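Side-chain contacts in Rab3 interacting molecule variant 2 (Drosophila melanogaster, PDB 4TS6), which probably organises presynaptic active zones and regulates synaptic transmitter release: residues V113-L117 against A118-L122; S82-R86 against C87-G91. One frame throughout, in Å; residues are numbered along the deposited sequence.

Overall arrangement
Both contacts are local turns in loops that pass between the two sheets of the C2 beta-sandwich, at the end opposite the loops that bind calcium in other C2 domains. Interaction 1 leads from strand 108-116 towards strand 123-130, and interaction 2 lies between strands 74-81 and 93-100. Each mixes buried and exposed side chains, but interaction 1 is nearer the middle, its centre about 12 Å from the centre of the chain against about 18 Å for interaction 2, and relies on aliphatic groups and a buttressed imidazole. Interaction 2 depends more on charge, through an arginine-aspartate clamp. The two meet where R86 NH1 probably hydrogen-bonds H120 O and L122 packs on R86 and L89.

Interaction 1. Residues V113-L117 against A118-L122; sequences VVIDL and AHHIL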
loop_
_atom_site.group_PDB
_atom_site.type_symbol
_atom_site.label_atom_id
_atom_site.label_comp_id
_atom_site.label_asym_id
_atom_site.label_seq_id
_atom_site.Cartn_x
_atom_site.Cartn_y
_atom_site.Cartn_z
ATOM N N VAL A 113 0.686 -3.711 5.273
ATOM C CA VAL A 113 1.496 -4.749 4.656
ATOM C C VAL A 113 2.869 -4.134 4.577
ATOM O O VAL A 113 3.031 -3.027 4.061
ATOM C CB VAL A 113 0.984 -5.106 3.246
ATOM C CG1 VAL A 113 1.989 -5.987 2.514
ATOM C CG2 VAL A 113 -0.365 -5.828 3.331
ATOM N N VAL A 114 3.852 -4.818 5.145
ATOM C CA VAL A 114 5.208 -4.300 5.128
ATOM C C VAL A 114 6.086 -5.277 4.371
ATOM O O VAL A 114 6.138 -6.469 4.697
ATOM C CB VAL A 114 5.758 -4.075 6.548
ATOM C CG1 VAL A 114 7.168 -3.512 6.480
ATOM C CG2 VAL A 114 4.872 -3.104 7.296
ATOM N N ILE A 115 6.756 -4.783 3.341
ATOM C CA ILE A 115 7.559 -5.677 2.512
ATOM C C ILE A 115 9.051 -5.449 2.712
ATOM O O ILE A 115 9.520 -4.322 2.614
ATOM C CB ILE A 115 7.152 -5.570 1.036
ATOM C CG1 ILE A 115 5.731 -6.158 0.874
ATOM C CG2 ILE A 115 8.129 -6.332 0.155
ATOM C CD1 ILE A 115 5.087 -5.899 -0.470
ATOM N N ASP A 116 9.775 -6.523 3.032
ATOM C CA ASP A 116 11.234 -6.484 3.152
ATOM C C ASP A 116 11.817 -6.641 1.743
ATOM O O ASP A 116 11.937 -7.752 1.232
ATOM C CB ASP A 116 11.722 -7.614 4.074
ATOM C CG ASP A 116 13.148 -7.392 4.599
ATOM O OD1 ASP A 116 13.938 -6.659 3.959
ATOM O OD2 ASP A 116 13.479 -7.966 5.662
ATOM N N LEU A 117 12.170 -5.527 1.114
ATOM C CA LEU A 117 12.485 -5.538 -0.315
ATOM C C LEU A 117 13.725 -6.350 -0.636
ATOM O O LEU A 117 13.887 -6.812 -1.757
ATOM C CB LEU A 117 12.633 -4.118 -0.843
ATOM C CG LEU A 117 11.348 -3.305 -0.748
ATOM C CD1 LEU A 117 11.624 -1.835 -0.946
ATOM C CD2 LEU A 117 10.386 -3.812 -1.800
ATOM N N ALA A 118 14.596 -6.526 0.348
ATOM C CA ALA A 118 15.833 -7.260 0.125
ATOM C C ALA A 118 15.530 -8.699 -0.303
ATOM O O ALA A 118 16.293 -9.305 -1.058
ATOM C CB ALA A 118 16.690 -7.238 1.381
ATOM N N HIS A 119 14.395 -9.223 0.159
ATOM C CA HIS A 119 14.024 -10.613 -0.098
ATOM C C HIS A 119 12.886 -10.776 -1.113
ATOM O O HIS A 119 12.340 -11.873 -1.268
ATOM C CB HIS A 119 13.683 -11.312 1.222
ATOM C CG HIS A 119 14.782 -11.240 2.236
ATOM N ND1 HIS A 119 16.045 -11.746 2.001
ATOM C CD2 HIS A 119 14.817 -10.707 3.481
ATOM C CE1 HIS A 119 16.807 -11.534 3.061
ATOM N NE2 HIS A 119 16.085 -10.906 3.973
ATOM N N HIS A 120 12.539 -9.693 -1.813
ATOM C CA HIS A 120 11.500 -9.758 -2.849
ATOM C C HIS A 120 12.075 -9.858 -4.273
ATOM O O HIS A 120 13.129 -9.298 -4.560
ATOM C CB HIS A 120 10.550 -8.561 -2.738
ATOM C CG HIS A 120 9.179 -8.834 -3.275
ATOM N ND1 HIS A 120 8.909 -8.917 -4.623
ATOM C CD2 HIS A 120 8.000 -9.049 -2.639
ATOM C CE1 HIS A 120 7.622 -9.165 -4.800
ATOM N NE2 HIS A 120 7.050 -9.250 -3.611
ATOM N N ILE A 121 11.366 -10.567 -5.155
ATOM C CA ILE A 121 11.818 -10.815 -6.527
ATOM C C ILE A 121 11.588 -9.608 -7.437
ATOM O O ILE A 121 12.362 -9.366 -8.362
ATOM C CB ILE A 121 11.132 -12.079 -7.135
ATOM C CG1 ILE A 121 11.700 -12.404 -8.523
ATOM C CG2 ILE A 121 9.622 -11.918 -7.196
ATOM C CD1 ILE A 121 10.968 -13.518 -9.261
ATOM N N LEU A 122 10.512 -8.869 -7.176
ATOM C CA LEU A 122 10.200 -7.632 -7.901
ATOM C C LEU A 122 9.970 -7.839 -9.398
ATOM O O LEU A 122 10.625 -7.207 -10.229
ATOM C CB LEU A 122 11.277 -6.568 -7.653
ATOM C CG LEU A 122 11.484 -6.225 -6.175
ATOM C CD1 LEU A 122 12.574 -5.197 -6.011
ATOM C CD2 LEU A 122 10.203 -5.734 -5.532
HETATM O O HOH W 1 15.087 -4.729 2.822
#
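I115 and H120 meet obliquely where strand 108-116 gives way to the turn, with I115 CG2 3.9 Å from H120 CD2 and the methyl neither squarely over the ring nor at its edge. H120 carries its CG anti to the backbone N (chi1 -154°), and the imidazole is then held at both nitrogens. ND1 accepts from L122 N at 3.0 Å, the donor lying in the ring plane, while NE2 hydrogen-bonds the hydroxyl of Y129. Since ND1 is an acceptor, a neutral ring would probably have its proton on NE2. An alanine in place of H120 is likely to leave L122 N and Y129 OH without this shared partner and I115 CG2 without its aromatic neighbour.

D116 and H119 lie side by side and point the same way, carboxylate and imidazole planes turned 66° apart. D116 has CG anti to its own N (chi1 -162°), which swings the carboxylate over the start of the turn: OD2 comes to the ring edge, 3.7 Å from H119 CD2, and OD1 lies 3.8 Å from A118 CB. The backbone makes two successive i to i+3 bonds, a short 3-10 turn at L117 and A118, H119 N donating to D116 O at 3.1 Å and H120 N to L117 O at 3.2 Å. Further inside, the methyls L117 CD2 and L122 CD2 touch at 4.2 Å, an apolar link across the turn.

The exposed pair D116 and H119 thus lies on the outer side, while I115, L117 and L122 are buried. I115 rests on L14 and L16 of strand 11-19 and on Y129 of strand 123-130, L122 continues onto L16 and Y18, and the backbone of I115 pairs with L94 of strand 93-100.

Interaction 2. Residues S82-R86 against C87-G91; sequences SGLRR and CDLNG
C87 lays its SG over one face of the R85 guanidinium, displaced toward the rim and 3.6 Å from R85 CZ. D88 holds the same group from the edge: R85, bent at chi3 (-58°), meets the carboxylate side-on, NE to D88 OD2 at 3.2 Å and NH2 to D88 OD1 at 3.0 Å, both nearly straight, with the guanidinium and carboxylate planes 38° apart. OD2 also accepts R85 N at 2.8 Å, so one oxygen is gripped by backbone and side chain of the same residue, from the same face of the carboxylate. D88 N to R85 O and L89 N to R86 O are successive i to i+3 bonds, a helical turn in the loop between strands 74-81 and 93-100. The buried L89 side chain turns inward; its CD2 lies 4.0 Å from L84 CD1, and its CD1 packs on R86 CD. N90 OD1 then takes R86 NH2 at 3.1 Å, near the guanidinium plane, whereas R86 NH1 hydrogen-bonds H120 O in the loop 117-122. The turn is therefore pinned by opposite charges on its exposed side and leucines beneath; the bidentate grip probably favours an ionised D88 and fixes how the R85 guanidinium is turned.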
loop_
_atom_site.group_PDB
_atom_site.type_symbol
_atom_site.label_atom_id
_atom_site.label_comp_id
_atom_site.label_asym_id
_atom_site.label_seq_id
_atom_site.Cartn_x
_atom_site.Cartn_y
_atom_site.Cartn_z
ATOM N N SER A 82 12.080 6.803 -7.530
ATOM C CA SER A 82 13.198 6.964 -8.458
ATOM C C SER A 82 14.562 7.021 -7.777
ATOM O O SER A 82 14.655 7.113 -6.551
ATOM C CB SER A 82 12.985 8.236 -9.285
ATOM O OG SER A 82 11.722 8.200 -9.919
ATOM N N GLY A 83 15.626 6.956 -8.575
ATOM C CA GLY A 83 16.978 7.094 -8.046
ATOM C C GLY A 83 17.455 5.917 -7.210
ATOM O O GLY A 83 18.213 6.099 -6.249
ATOM N N LEU A 84 17.068 4.705 -7.604
ATOM C CA LEU A 84 17.377 3.505 -6.819
ATOM C C LEU A 84 18.049 2.402 -7.640
ATOM O O LEU A 84 17.497 1.964 -8.647
ATOM C CB LEU A 84 16.076 2.949 -6.217
ATOM C CG LEU A 84 15.405 3.862 -5.191
ATOM C CD1 LEU A 84 13.966 3.448 -4.912
ATOM C CD2 LEU A 84 16.216 3.881 -3.902
ATOM N N ARG A 85 19.231 1.944 -7.221
ATOM C CA ARG A 85 19.776 0.706 -7.777
ATOM C C ARG A 85 19.061 -0.422 -7.065
ATOM O O ARG A 85 18.550 -0.230 -5.966
ATOM C CB ARG A 85 21.284 0.569 -7.520
ATOM C CG ARG A 85 22.145 1.664 -8.141
ATOM C CD ARG A 85 23.583 1.570 -7.653
ATOM N NE ARG A 85 23.651 1.678 -6.197
ATOM C CZ ARG A 85 24.764 1.542 -5.482
ATOM N NH1 ARG A 85 25.918 1.297 -6.085
ATOM N NH2 ARG A 85 24.710 1.647 -4.159
ATOM N N ARG A 86 19.021 -1.600 -7.670
ATOM C CA ARG A 86 18.421 -2.741 -6.993
ATOM C C ARG A 86 19.019 -2.905 -5.582
ATOM O O ARG A 86 18.291 -3.090 -4.614
ATOM C CB ARG A 86 18.607 -4.022 -7.826
ATOM C CG ARG A 86 17.959 -5.273 -7.210
ATOM C CD ARG A 86 16.551 -4.970 -6.710
ATOM N NE ARG A 86 15.919 -6.099 -6.026
ATOM C CZ ARG A 86 16.131 -6.418 -4.752
ATOM N NH1 ARG A 86 15.506 -7.456 -4.213
ATOM N NH2 ARG A 86 16.973 -5.705 -4.013
ATOM N N CYS A 87 20.338 -2.797 -5.458
ATOM C CA CYS A 87 20.971 -3.063 -4.167
ATOM C C CYS A 87 20.611 -2.012 -3.117
ATOM O O CYS A 87 20.678 -2.286 -1.919
ATOM C CB CYS A 87 22.487 -3.206 -4.316
ATOM S SG CYS A 87 23.287 -1.728 -4.932
ATOM N N ASP A 88 20.196 -0.826 -3.568
ATOM C CA ASP A 88 19.770 0.233 -2.659
ATOM C C ASP A 88 18.485 -0.131 -1.926
ATOM O O ASP A 88 18.118 0.511 -0.941
ATOM C CB ASP A 88 19.571 1.550 -3.419
ATOM C CG ASP A 88 20.862 2.128 -3.913
ATOM O OD1 ASP A 88 21.884 2.008 -3.201
ATOM O OD2 ASP A 88 20.872 2.692 -5.027
ATOM N N LEU A 89 17.799 -1.161 -2.404
ATOM C CA LEU A 89 16.546 -1.570 -1.783
ATOM C C LEU A 89 16.821 -2.460 -0.577
ATOM O O LEU A 89 15.940 -2.688 0.252
ATOM C CB LEU A 89 15.668 -2.315 -2.785
ATOM C CG LEU A 89 15.242 -1.527 -4.027
ATOM C CD1 LEU A 89 14.366 -2.379 -4.920
ATOM C CD2 LEU A 89 14.526 -0.266 -3.636
ATOM N N ASN A 90 18.047 -2.954 -0.468
ATOM C CA ASN A 90 18.366 -3.857 0.628
ATOM C C ASN A 90 18.409 -3.063 1.909
ATOM O O ASN A 90 19.142 -2.081 2.011
ATOM C CB ASN A 90 19.690 -4.569 0.381
ATOM C CG ASN A 90 19.695 -5.323 -0.927
ATOM O OD1 ASN A 90 18.638 -5.720 -1.419
ATOM N ND2 ASN A 90 20.874 -5.509 -1.509
ATOM N N GLY A 91 17.600 -3.473 2.879
ATOM C CA GLY A 91 17.554 -2.782 4.152
ATOM C C GLY A 91 16.399 -1.795 4.208
ATOM O O GLY A 91 16.041 -1.300 5.285
HETATM O O HOH W 2 20.722 5.771 -4.338
#